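Local structure of TRAP dicarboxylate transporter-DctP subunit (Desulfovibrio salexigens, 4N6D) at residues A[110-115]-A[327-332]; A[150-155]-A[162-167]; A[173-178]-A[228-233]; A[179-184]-A[302-307]; A[204-209]-A[220-225]. The protein probably captures an organic acid such as a dicarboxylate in the periplasm and hands it to the membrane part of a TRAP transporter. One frame throughout, in Å; residues are numbered along the deposited sequence.

Interaction 1. Residues A[110-115]-A[327-332]; sequences LPLGFT and SDVEEL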
# COMPACT_ATOMS: atom_id res chain seq x y z
N LEU A 110 6.34 4.40 -6.03
CA LEU A 110 6.42 5.55 -6.91
C LEU A 110 5.04 5.89 -7.47
O LEU A 110 4.16 5.04 -7.52
CB LEU A 110 7.34 5.24 -8.10
CG LEU A 110 8.78 4.95 -7.71
CD1 LEU A 110 9.57 4.42 -8.92
CD2 LEU A 110 9.43 6.18 -7.11
N PRO A 111 4.88 7.11 -7.95
CA PRO A 111 3.65 7.49 -8.66
C PRO A 111 3.63 6.87 -10.05
O PRO A 111 4.25 7.40 -10.97
CB PRO A 111 3.73 9.01 -8.73
CG PRO A 111 5.20 9.32 -8.61
CD PRO A 111 5.78 8.26 -7.73
N LEU A 112 2.91 5.76 -10.20
CA LEU A 112 2.95 4.97 -11.41
C LEU A 112 1.58 4.80 -12.02
O LEU A 112 1.42 4.02 -12.95
CB LEU A 112 3.58 3.60 -11.15
CG LEU A 112 5.07 3.65 -10.75
CD1 LEU A 112 5.62 2.27 -10.63
CD2 LEU A 112 5.91 4.45 -11.75
N GLY A 113 0.61 5.55 -11.52
CA GLY A 113 -0.71 5.59 -12.13
C GLY A 113 -1.69 4.51 -11.70
O GLY A 113 -2.75 4.40 -12.30
N PHE A 114 -1.39 3.73 -10.66
CA PHE A 114 -2.36 2.75 -10.19
C PHE A 114 -3.56 3.44 -9.56
O PHE A 114 -3.41 4.43 -8.85
CB PHE A 114 -1.71 1.78 -9.20
CG PHE A 114 -0.88 0.72 -9.88
CD1 PHE A 114 0.46 0.97 -10.18
CD2 PHE A 114 -1.44 -0.48 -10.26
CE1 PHE A 114 1.22 0.03 -10.84
CE2 PHE A 114 -0.67 -1.45 -10.91
CZ PHE A 114 0.65 -1.19 -11.21
N THR A 115 -4.76 2.92 -9.83
CA THR A 115 -5.98 3.61 -9.38
C THR A 115 -6.81 2.78 -8.41
O THR A 115 -7.94 3.15 -8.08
CB THR A 115 -6.85 3.98 -10.58
OG1 THR A 115 -7.23 2.79 -11.28
CG2 THR A 115 -6.10 4.90 -11.54
N SER A 327 8.87 -0.67 -17.18
CA SER A 327 8.10 -1.13 -18.34
C SER A 327 7.16 -2.24 -17.92
O SER A 327 5.96 -2.23 -18.22
CB SER A 327 9.02 -1.66 -19.42
OG SER A 327 9.79 -0.63 -19.99
N ASP A 328 7.71 -3.24 -17.24
CA ASP A 328 6.91 -4.37 -16.82
C ASP A 328 5.77 -3.97 -15.88
O ASP A 328 4.69 -4.54 -15.95
CB ASP A 328 7.79 -5.41 -16.15
CG ASP A 328 8.67 -6.15 -17.13
OD1 ASP A 328 8.43 -6.02 -18.35
OD2 ASP A 328 9.58 -6.88 -16.66
N VAL A 329 6.00 -2.97 -15.04
CA VAL A 329 4.98 -2.51 -14.11
C VAL A 329 3.81 -1.92 -14.89
O VAL A 329 2.65 -2.19 -14.58
CB VAL A 329 5.54 -1.48 -13.11
CG1 VAL A 329 4.42 -0.81 -12.31
CG2 VAL A 329 6.48 -2.20 -12.14
N GLU A 330 4.10 -1.12 -15.92
CA GLU A 330 3.01 -0.52 -16.70
C GLU A 330 2.21 -1.60 -17.43
O GLU A 330 0.99 -1.51 -17.58
CB GLU A 330 3.54 0.53 -17.69
CG GLU A 330 2.50 1.10 -18.66
CD GLU A 330 1.42 1.97 -18.03
OE1 GLU A 330 1.43 2.22 -16.80
OE2 GLU A 330 0.57 2.45 -18.80
N GLU A 331 2.91 -2.61 -17.93
CA GLU A 331 2.24 -3.71 -18.60
C GLU A 331 1.26 -4.37 -17.62
O GLU A 331 0.12 -4.68 -17.99
CB GLU A 331 3.25 -4.73 -19.14
CG GLU A 331 2.60 -5.99 -19.76
CD GLU A 331 3.59 -6.97 -20.35
OE1 GLU A 331 4.80 -6.88 -20.03
OE2 GLU A 331 3.16 -7.82 -21.17
N LEU A 332 1.70 -4.58 -16.38
CA LEU A 332 0.85 -5.18 -15.36
C LEU A 332 -0.30 -4.25 -14.95
O LEU A 332 -1.41 -4.73 -14.70
CB LEU A 332 1.70 -5.58 -14.14
CG LEU A 332 2.67 -6.72 -14.43
CD1 LEU A 332 3.66 -6.84 -13.29
CD2 LEU A 332 1.93 -8.04 -14.63
O HOH W 1 3.00 2.32 -14.59
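L112 is where the loop 110-115, between strand 90-94 and helix 117-131, first reaches V329 on helix 322-337. L110 and P111, just before it, turn instead to helix 294-317, so the loop is held between two helices that follow one another near the end of the chain. From L112 the branch CD1 comes down on V329 CG1 at 3.7 Å, the two side chains lying at about a right angle; I308 and L326 also touch the leucine. The carbonyl of L112 turns to a different partner: its O accepts a 2.8 Å bond from a bound water, and that water gives its other proton to E330 OE1 at 2.7 Å. G113 follows with a positive phi of 86°; here a beta carbon would press on the carbonyl O of L112, which explains why glycine fits this bend.

F114 is buried and reaches V329 with the end of its ring. The ring offers its edge, F114 CE1 lying 3.6 Å from V329 CG1, with the methyl in the ring plane. The same methyl thus fills the angle between L112 and F114. V329 puts it there by holding CG1 anti to the backbone N (chi1 169°). F108 meets the phenyl ring, and S119 and A123 of helix 117-131 also touch it.

This is structural packing within the periplasmic binding protein fold, and its chemistry divides in two: one valine methyl seals an apolar join, whereas a single water carries the polar link. No direct hydrogen bond crosses the contact. E330 OE1 takes the water's proton, while OE2 is engaged by R333, which probably holds the carboxylate in place.

Interaction 2. Residues A[150-155]-A[162-167]; sequences SNIMTK and DDLKGL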
# COMPACT_ATOMS: atom_id res chain seq x y z
N SER A 150 -3.00 7.06 -2.59
CA SER A 150 -3.02 8.30 -1.82
C SER A 150 -3.66 9.42 -2.61
O SER A 150 -3.34 9.61 -3.78
CB SER A 150 -1.60 8.68 -1.49
OG SER A 150 -1.03 7.66 -0.66
N ASN A 151 -4.52 10.17 -1.93
CA ASN A 151 -5.32 11.23 -2.51
C ASN A 151 -5.32 12.43 -1.56
O ASN A 151 -4.88 12.33 -0.40
CB ASN A 151 -6.74 10.72 -2.71
CG ASN A 151 -6.83 9.69 -3.81
OD1 ASN A 151 -6.53 9.98 -4.97
ND2 ASN A 151 -7.27 8.48 -3.48
N ILE A 152 -5.81 13.56 -2.05
CA ILE A 152 -5.74 14.81 -1.30
C ILE A 152 -7.12 15.14 -0.76
O ILE A 152 -8.06 15.31 -1.54
CB ILE A 152 -5.23 15.94 -2.21
CG1 ILE A 152 -3.81 15.60 -2.67
CG2 ILE A 152 -5.22 17.28 -1.46
CD1 ILE A 152 -3.22 16.56 -3.69
N MET A 153 -7.23 15.21 0.56
CA MET A 153 -8.48 15.45 1.24
C MET A 153 -8.35 16.76 2.01
O MET A 153 -7.46 16.91 2.85
CB MET A 153 -8.76 14.31 2.21
CG MET A 153 -9.00 12.97 1.52
SD MET A 153 -8.82 11.58 2.66
CE MET A 153 -7.04 11.40 2.63
N THR A 154 -9.24 17.70 1.73
CA THR A 154 -9.04 19.08 2.18
C THR A 154 -10.30 19.79 2.67
O THR A 154 -11.43 19.38 2.38
CB THR A 154 -8.46 19.94 1.04
OG1 THR A 154 -9.30 19.83 -0.12
CG2 THR A 154 -7.03 19.53 0.69
N LYS A 155 -10.09 20.86 3.43
CA LYS A 155 -11.17 21.69 3.96
C LYS A 155 -11.84 22.52 2.88
O LYS A 155 -13.04 22.75 2.93
CB LYS A 155 -10.64 22.64 5.04
CG LYS A 155 -10.05 21.92 6.23
CD LYS A 155 -9.55 22.90 7.30
CE LYS A 155 -10.62 23.85 7.74
NZ LYS A 155 -10.05 24.79 8.76
N ASP A 162 -3.32 25.38 -9.11
CA ASP A 162 -3.17 26.68 -8.47
C ASP A 162 -3.70 26.61 -7.04
O ASP A 162 -3.16 27.26 -6.15
CB ASP A 162 -3.87 27.77 -9.28
CG ASP A 162 -3.61 29.16 -8.73
OD1 ASP A 162 -2.44 29.61 -8.74
OD2 ASP A 162 -4.59 29.82 -8.31
N ASP A 163 -4.72 25.79 -6.82
CA ASP A 163 -5.32 25.65 -5.49
C ASP A 163 -4.35 25.00 -4.48
O ASP A 163 -4.55 25.15 -3.27
CB ASP A 163 -6.59 24.81 -5.56
CG ASP A 163 -7.72 25.52 -6.27
OD1 ASP A 163 -7.78 26.77 -6.24
OD2 ASP A 163 -8.58 24.81 -6.85
N LEU A 164 -3.32 24.31 -4.97
CA LEU A 164 -2.33 23.68 -4.09
C LEU A 164 -1.21 24.62 -3.68
O LEU A 164 -0.47 24.32 -2.74
CB LEU A 164 -1.69 22.45 -4.75
CG LEU A 164 -2.51 21.17 -4.71
CD1 LEU A 164 -1.80 20.09 -5.47
CD2 LEU A 164 -2.79 20.71 -3.28
N LYS A 165 -1.07 25.76 -4.36
CA LYS A 165 0.06 26.64 -4.11
C LYS A 165 0.02 27.14 -2.69
O LYS A 165 -0.93 27.81 -2.28
CB LYS A 165 0.06 27.84 -5.06
CG LYS A 165 0.11 27.49 -6.54
CD LYS A 165 1.34 26.67 -6.92
CE LYS A 165 1.50 26.61 -8.44
NZ LYS A 165 2.52 25.63 -8.84
N GLY A 166 1.05 26.81 -1.93
CA GLY A 166 1.17 27.28 -0.56
C GLY A 166 0.22 26.61 0.40
O GLY A 166 0.11 27.03 1.55
N LEU A 167 -0.46 25.56 -0.04
CA LEU A 167 -1.46 24.90 0.80
C LEU A 167 -0.79 23.96 1.79
O LEU A 167 -0.05 23.07 1.39
CB LEU A 167 -2.44 24.09 -0.05
CG LEU A 167 -3.65 23.57 0.72
CD1 LEU A 167 -4.56 24.71 1.13
CD2 LEU A 167 -4.41 22.58 -0.13
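No ring or other flat side chain lies between I152 and T154 on one side and L164 and L167 on the other; branched aliphatic tips do all the touching. The setting is the second lobe of the periplasmic binding protein fold. Strand 151-154 runs inside a mixed sheet, and the loop 162-167, on its way to strand 168-170, folds back beside it through a type II beta turn from L164 to L167. The turn is closed by the backbone bond from L167 N to L164 O (3.0 Å), and G166 takes its third position with a phi of 73°, a value easily adopted without a side chain.

The turn brings both of its end leucines to the strand. I152 and L164 reach toward each other tip to tip, I152 CD1 lying 4.2 Å from L164 CD2. The isoleucine is well suited to this: CG1 is anti to its carbonyl carbon, and the chain then runs on extended, carrying CD1 outward from the sheet. F207 of the neighbouring strand packs beside it, and V158 and L182 touch L164, so the pair is part of a larger buried apolar layer. These approaches are comfortable rather than tight.

Two residues further along the strand, the threonine divides its work. Its methyl meets the second leucine at a slant, T154 CG2 being 4.1 Å from L167 CD2, and so behaves as one more aliphatic group. Its hydroxyl is turned out of that contact: with chi1 at 54°, T154 OG1 lies between the backbone N and the carbonyl carbon and is hydrogen-bonded to V156 O.

Interaction 3. Residues A[173-178]-A[228-233]; sequences GILSKI and TNTAVY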
# COMPACT_ATOMS: atom_id res chain seq x y z
N GLY A 173 7.31 11.38 4.00
CA GLY A 173 7.93 10.54 2.97
C GLY A 173 7.74 11.05 1.55
O GLY A 173 7.92 12.23 1.26
N ILE A 174 7.42 10.14 0.63
CA ILE A 174 7.35 10.52 -0.78
C ILE A 174 6.23 11.51 -1.06
O ILE A 174 6.33 12.32 -1.98
CB ILE A 174 7.21 9.29 -1.70
CG1 ILE A 174 7.49 9.69 -3.15
CG2 ILE A 174 5.85 8.67 -1.61
CD1 ILE A 174 7.75 8.51 -4.01
N LEU A 175 5.15 11.42 -0.30
CA LEU A 175 4.02 12.33 -0.51
C LEU A 175 4.42 13.77 -0.19
O LEU A 175 3.96 14.71 -0.83
CB LEU A 175 2.82 11.91 0.30
CG LEU A 175 2.21 10.56 -0.09
CD1 LEU A 175 1.00 10.29 0.79
CD2 LEU A 175 1.84 10.51 -1.55
N SER A 176 5.26 13.97 0.82
CA SER A 176 5.77 15.31 1.10
C SER A 176 6.59 15.81 -0.08
O SER A 176 6.47 16.96 -0.48
CB SER A 176 6.62 15.33 2.37
OG SER A 176 5.81 15.16 3.50
N LYS A 177 7.42 14.93 -0.63
CA LYS A 177 8.27 15.33 -1.75
C LYS A 177 7.39 15.77 -2.91
O LYS A 177 7.66 16.80 -3.56
CB LYS A 177 9.22 14.19 -2.16
CG LYS A 177 10.34 13.95 -1.17
CD LYS A 177 11.18 12.73 -1.57
CE LYS A 177 12.57 12.79 -0.99
NZ LYS A 177 13.37 13.90 -1.59
N ILE A 178 6.34 14.99 -3.17
CA ILE A 178 5.39 15.33 -4.23
C ILE A 178 4.73 16.68 -3.97
O ILE A 178 4.68 17.54 -4.85
CB ILE A 178 4.38 14.21 -4.41
CG1 ILE A 178 5.09 12.98 -4.97
CG2 ILE A 178 3.25 14.66 -5.31
CD1 ILE A 178 4.26 11.73 -4.95
N THR A 228 -6.30 12.13 -6.90
CA THR A 228 -5.07 12.23 -7.66
C THR A 228 -4.46 10.86 -7.97
O THR A 228 -3.61 10.75 -8.86
CB THR A 228 -4.02 13.03 -6.88
OG1 THR A 228 -3.85 12.43 -5.59
CG2 THR A 228 -4.44 14.47 -6.72
N ASN A 229 -4.87 9.83 -7.23
CA ASN A 229 -4.33 8.48 -7.41
C ASN A 229 -2.80 8.50 -7.47
O ASN A 229 -2.17 7.97 -8.39
CB ASN A 229 -4.92 7.80 -8.66
CG ASN A 229 -6.28 7.19 -8.39
OD1 ASN A 229 -6.51 6.61 -7.33
ND2 ASN A 229 -7.21 7.35 -9.33
N THR A 230 -2.21 9.07 -6.43
CA THR A 230 -0.80 9.43 -6.53
C THR A 230 0.15 8.23 -6.47
O THR A 230 0.97 8.05 -7.36
CB THR A 230 -0.46 10.49 -5.48
OG1 THR A 230 -1.19 11.67 -5.80
CG2 THR A 230 1.01 10.80 -5.50
N ALA A 231 0.03 7.42 -5.44
CA ALA A 231 0.94 6.30 -5.25
C ALA A 231 0.27 5.39 -4.24
O ALA A 231 -0.62 5.83 -3.52
CB ALA A 231 2.29 6.78 -4.69
N VAL A 232 0.77 4.16 -4.13
CA VAL A 232 0.36 3.23 -3.09
C VAL A 232 1.56 2.85 -2.22
O VAL A 232 2.71 3.17 -2.54
CB VAL A 232 -0.24 1.92 -3.70
CG1 VAL A 232 -1.46 2.19 -4.60
CG2 VAL A 232 0.82 1.16 -4.48
N TYR A 233 1.28 2.19 -1.11
CA TYR A 233 2.30 1.59 -0.26
C TYR A 233 2.27 0.08 -0.42
O TYR A 233 1.24 -0.54 -0.16
CB TYR A 233 2.03 1.92 1.22
CG TYR A 233 2.12 3.38 1.51
CD1 TYR A 233 3.34 4.00 1.73
CD2 TYR A 233 0.98 4.15 1.55
CE1 TYR A 233 3.42 5.36 1.97
CE2 TYR A 233 1.05 5.51 1.79
CZ TYR A 233 2.27 6.10 2.00
OH TYR A 233 2.34 7.46 2.25
O HOH W 2 4.41 8.94 1.96
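The tight end of this contact is where I178 and L175, on helix 173-181, close on T230. I178 and T230 meet tip to tip, and I178 CD1 stands only 3.4 Å from T230 CG2, nearer than two methyls usually come. L175 joins more easily, its CD2 lying 4.0 Å from the same T230 CG2. One threonine methyl therefore sits against two aliphatic branches of successive helical turns. With OG1 beside the backbone N (chi1 -65°), CG2 falls anti to that N and points at the helix; the same rotation swings OG1 away toward T228, and the two hydroxyls, T230 OG1 and T228 OG1, are hydrogen-bonded at 2.8 Å. F207 packs against T230 and L175, and T304 and L307 of helix 294-317 pack on I178.

Nearer the start of the helix the fit is looser and wetter. Y233 brings its phenol oxygen, not its ring face, to the leucine, Y233 OH lying 3.5 Å from L175 CD1. The same oxygen is 2.6 Å from a bound water, and L175 N makes a weak 3.4 Å bond to that water.

The segment 228-233 is one of the crossings between the two lobes, running from strand 224-226 to strand 234-240. Threonine and tyrosine suit it differently: T230 turns its methyl to the helix and its hydroxyl to T228, whereas Y233 lays its hydroxyl against a leucine methyl and shares a water with L175 N. No direct hydrogen bond joins the two segments.

Interaction 4. Residues A[179-184]-A[302-307]; sequences LESLGA and DKTLPL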
# COMPACT_ATOMS: atom_id res chain seq x y z
N LEU A 179 4.23 16.90 -2.76
CA LEU A 179 3.64 18.19 -2.45
C LEU A 179 4.62 19.35 -2.67
O LEU A 179 4.23 20.39 -3.18
CB LEU A 179 3.15 18.21 -1.01
CG LEU A 179 1.89 17.39 -0.75
CD1 LEU A 179 1.65 17.28 0.75
CD2 LEU A 179 0.70 18.01 -1.44
N GLU A 180 5.87 19.18 -2.24
CA GLU A 180 6.85 20.24 -2.41
C GLU A 180 6.98 20.53 -3.91
O GLU A 180 7.01 21.70 -4.32
CB GLU A 180 8.21 19.88 -1.80
CG GLU A 180 9.18 21.05 -1.75
CD GLU A 180 8.71 22.18 -0.84
OE1 GLU A 180 8.21 21.88 0.27
OE2 GLU A 180 8.84 23.36 -1.23
N SER A 181 7.04 19.48 -4.72
CA SER A 181 7.23 19.66 -6.16
C SER A 181 6.05 20.36 -6.82
O SER A 181 6.19 20.96 -7.89
CB SER A 181 7.52 18.33 -6.86
OG SER A 181 6.33 17.59 -7.14
N LEU A 182 4.88 20.29 -6.18
CA LEU A 182 3.68 20.95 -6.71
C LEU A 182 3.46 22.33 -6.09
O LEU A 182 2.44 22.97 -6.33
CB LEU A 182 2.45 20.07 -6.44
CG LEU A 182 2.50 18.69 -7.09
CD1 LEU A 182 1.24 17.94 -6.79
CD2 LEU A 182 2.73 18.78 -8.59
N GLY A 183 4.41 22.80 -5.31
CA GLY A 183 4.32 24.14 -4.75
C GLY A 183 3.49 24.25 -3.49
O GLY A 183 3.19 25.35 -3.04
N ALA A 184 3.14 23.10 -2.91
CA ALA A 184 2.34 23.06 -1.68
C ALA A 184 3.28 23.02 -0.49
O ALA A 184 4.49 22.96 -0.66
CB ALA A 184 1.44 21.82 -1.69
N ASP A 302 4.98 15.37 -14.87
CA ASP A 302 6.20 16.01 -15.30
C ASP A 302 7.00 16.48 -14.09
O ASP A 302 8.22 16.38 -14.07
CB ASP A 302 5.90 17.21 -16.21
CG ASP A 302 5.26 16.81 -17.51
OD1 ASP A 302 5.23 15.60 -17.84
OD2 ASP A 302 4.75 17.72 -18.22
N LYS A 303 6.30 16.99 -13.08
CA LYS A 303 6.96 17.56 -11.91
C LYS A 303 7.49 16.49 -10.99
O LYS A 303 8.35 16.77 -10.16
CB LYS A 303 6.00 18.50 -11.16
CG LYS A 303 5.77 19.82 -11.92
CD LYS A 303 4.55 20.56 -11.37
CE LYS A 303 4.27 21.89 -12.08
NZ LYS A 303 5.24 22.98 -11.73
N THR A 304 6.96 15.27 -11.12
CA THR A 304 7.34 14.20 -10.19
C THR A 304 8.26 13.18 -10.88
O THR A 304 8.70 12.22 -10.27
CB THR A 304 6.12 13.52 -9.51
OG1 THR A 304 5.26 12.91 -10.47
CG2 THR A 304 5.32 14.51 -8.69
N LEU A 305 8.57 13.40 -12.15
CA LEU A 305 9.49 12.50 -12.85
C LEU A 305 10.85 12.32 -12.13
O LEU A 305 11.39 11.21 -12.12
CB LEU A 305 9.68 12.95 -14.31
CG LEU A 305 10.38 11.96 -15.24
CD1 LEU A 305 9.77 10.55 -15.16
CD2 LEU A 305 10.31 12.47 -16.66
N PRO A 306 11.38 13.37 -11.48
CA PRO A 306 12.62 13.18 -10.70
C PRO A 306 12.55 12.06 -9.65
O PRO A 306 13.59 11.47 -9.34
CB PRO A 306 12.85 14.54 -10.06
CG PRO A 306 12.16 15.51 -11.00
CD PRO A 306 10.97 14.79 -11.54
N LEU A 307 11.37 11.77 -9.10
CA LEU A 307 11.28 10.72 -8.08
C LEU A 307 11.52 9.37 -8.74
O LEU A 307 12.13 8.49 -8.17
CB LEU A 307 9.91 10.73 -7.39
CG LEU A 307 9.64 12.02 -6.61
CD1 LEU A 307 8.22 12.04 -6.03
CD2 LEU A 307 10.66 12.20 -5.49
O HOH W 3 5.21 23.44 -8.88
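K303 lies with its aliphatic chain slanting over L182, and K303 CD comes 3.8 Å from L182 CD2. The lysine leaves helix 294-317 almost straight and bends only at its end (chi4 -74°), which carries the ammonium past the leucine to a water. That water accepts from K303 NZ at 2.9 Å and donates to S181 O at 2.8 Å. A long side chain with a charged tip is apt here, since its methylenes cover L182 while its nitrogen stays with solvent.

S181, next to L182, points its side chain at the same helix. Its OG is 3.6 Å from T304 CG2, a polar atom beside a methyl, and its own hydrogen bond runs back to I178 O within its helix. T304 likewise turns its hydroxyl to I300 O, leaving CG2 to face the serine.

Helix 173-181 ends at this point in a Schellman motif. A184 N bonds to L179 O at 2.9 Å and G183 N to E180 O, with G183 as the C-prime residue at a phi of 83°. The opposing helix is kinked at P306 and L307: the proline nitrogen has no hydrogen to give, and L307 N bonds to T304 O (2.9 Å).

Interaction 5. Residues A[204-209]-A[220-225]; sequences KGLFSS and EICRYE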
# COMPACT_ATOMS: atom_id res chain seq x y z
N LYS A 204 -4.43 22.22 6.22
CA LYS A 204 -5.74 22.45 5.65
C LYS A 204 -6.19 21.22 4.87
O LYS A 204 -7.17 21.27 4.14
CB LYS A 204 -5.72 23.70 4.77
CG LYS A 204 -5.35 24.99 5.55
CD LYS A 204 -5.33 26.21 4.65
CE LYS A 204 -5.15 27.50 5.43
NZ LYS A 204 -3.88 27.56 6.18
N GLY A 205 -5.48 20.11 5.06
CA GLY A 205 -5.89 18.83 4.51
C GLY A 205 -4.84 17.77 4.78
O GLY A 205 -3.86 18.01 5.49
N LEU A 206 -5.05 16.59 4.22
CA LEU A 206 -4.05 15.54 4.34
C LEU A 206 -3.95 14.71 3.07
O LEU A 206 -4.85 14.71 2.24
CB LEU A 206 -4.31 14.66 5.56
CG LEU A 206 -5.48 13.69 5.58
CD1 LEU A 206 -5.33 12.75 6.76
CD2 LEU A 206 -6.80 14.40 5.67
N PHE A 207 -2.82 14.03 2.94
CA PHE A 207 -2.50 13.23 1.77
C PHE A 207 -2.42 11.80 2.26
O PHE A 207 -1.46 11.41 2.96
CB PHE A 207 -1.16 13.69 1.22
CG PHE A 207 -1.01 13.54 -0.28
CD1 PHE A 207 -1.79 12.67 -1.03
CD2 PHE A 207 -0.02 14.27 -0.93
CE1 PHE A 207 -1.60 12.56 -2.43
CE2 PHE A 207 0.18 14.16 -2.30
CZ PHE A 207 -0.62 13.31 -3.05
N SER A 208 -3.46 11.03 1.96
CA SER A 208 -3.56 9.67 2.46
C SER A 208 -4.61 8.91 1.64
O SER A 208 -5.20 9.44 0.71
CB SER A 208 -3.96 9.69 3.93
OG SER A 208 -3.73 8.43 4.54
N SER A 209 -4.85 7.65 1.97
CA SER A 209 -5.92 6.96 1.29
C SER A 209 -7.27 7.36 1.89
O SER A 209 -7.37 7.80 3.03
CB SER A 209 -5.72 5.44 1.28
OG SER A 209 -5.53 4.93 2.57
N GLU A 220 -15.48 14.82 8.60
CA GLU A 220 -16.20 15.86 9.31
C GLU A 220 -15.61 17.22 8.98
O GLU A 220 -16.32 18.21 8.90
CB GLU A 220 -16.21 15.65 10.82
CG GLU A 220 -17.07 16.69 11.55
CD GLU A 220 -17.48 16.26 12.93
OE1 GLU A 220 -16.84 15.35 13.48
OE2 GLU A 220 -18.44 16.84 13.48
N ILE A 221 -14.30 17.24 8.80
CA ILE A 221 -13.56 18.46 8.58
C ILE A 221 -13.20 18.67 7.11
O ILE A 221 -13.31 19.79 6.59
CB ILE A 221 -12.26 18.44 9.40
CG1 ILE A 221 -12.59 18.34 10.89
CG2 ILE A 221 -11.43 19.68 9.10
CD1 ILE A 221 -11.35 18.15 11.75
N CYS A 222 -12.79 17.60 6.43
CA CYS A 222 -12.33 17.70 5.04
C CYS A 222 -13.38 17.10 4.14
O CYS A 222 -13.43 15.89 3.97
CB CYS A 222 -11.04 16.92 4.83
SG CYS A 222 -9.70 17.50 5.89
N ARG A 223 -14.20 17.95 3.55
CA ARG A 223 -15.33 17.50 2.76
C ARG A 223 -15.14 17.61 1.26
O ARG A 223 -16.11 17.49 0.53
CB ARG A 223 -16.56 18.29 3.19
CG ARG A 223 -16.83 18.09 4.68
CD ARG A 223 -18.15 18.59 5.14
NE ARG A 223 -18.22 18.49 6.59
CZ ARG A 223 -19.31 18.75 7.31
NH1 ARG A 223 -20.43 19.10 6.70
NH2 ARG A 223 -19.27 18.64 8.63
N TYR A 224 -13.90 17.87 0.84
CA TYR A 224 -13.55 17.91 -0.58
C TYR A 224 -12.38 16.96 -0.81
O TYR A 224 -11.31 17.09 -0.21
CB TYR A 224 -13.20 19.32 -1.04
CG TYR A 224 -14.35 20.24 -0.80
CD1 TYR A 224 -15.36 20.37 -1.74
CD2 TYR A 224 -14.46 20.96 0.39
CE1 TYR A 224 -16.44 21.20 -1.52
CE2 TYR A 224 -15.54 21.78 0.62
CZ TYR A 224 -16.53 21.88 -0.34
OH TYR A 224 -17.62 22.70 -0.16
N GLU A 225 -12.62 15.97 -1.66
CA GLU A 225 -11.70 14.87 -1.83
C GLU A 225 -11.25 14.87 -3.29
O GLU A 225 -12.04 14.59 -4.20
CB GLU A 225 -12.39 13.55 -1.50
CG GLU A 225 -13.53 13.64 -0.47
CD GLU A 225 -13.11 14.23 0.88
OE1 GLU A 225 -11.90 14.38 1.13
OE2 GLU A 225 -14.03 14.55 1.70
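C222 carries this contact with one atom, its sulfur, which lies against G205 and L206. C222 SG is 4.3 Å from G205 CA and also 4.3 Å from L206 CD2, both ordinary van der Waals approaches. Strands 205-208 and 224-226 flank strand 151-154 in the mixed sheet of the second lobe, and C222 lies in the loop leading into 224-226; the contact therefore spans the middle strand near its end. Glycine suits the first place because its bare, nearly fully extended backbone lets the sulfur approach the main chain, while a leucine methyl supplies the rest of the apolar surface. A small sulfur side chain is well matched to so buried a position.

The sulfur's direction comes from chi1 of -59°, which sets SG anti to the carbonyl carbon, and L198 of helix 194-200 also touches the cysteine. L206 is positioned by its backbone pairing with M153, whose side chain also touches it. On the other side of the middle strand, R223 and Y224 both face T154, forming a classic beta bulge just after C222.

The backbone just before C222 is tied by R223, which grips E220 side-on with two nitrogens on a single oxygen. R223 NH2 reaches E220 O at 3.0 Å, in the carbonyl plane and on a lone pair; R223 NE, also 3.0 Å from E220 O, sits 55° above that plane.

Interactions 2 and 5 are the buried pair: they share the sheet of the second lobe, joined through strand 151-154, and are purely apolar across their segments, with methyls or a sulfur at relaxed distances. Interactions 3 and 4 use successive parts of helix 173-181 and meet through I178 and L307. Both are partly buried and add a water bridge, weak on the helix side in interaction 3, but only interaction 3 contains an unusually close methyl pair. Interaction 1 has the same mixture of apolar packing and bridging water beside the crossing 228-233, where P111 lies against T230. F207, in 205-208, touches residues of interactions 2, 3 and 4.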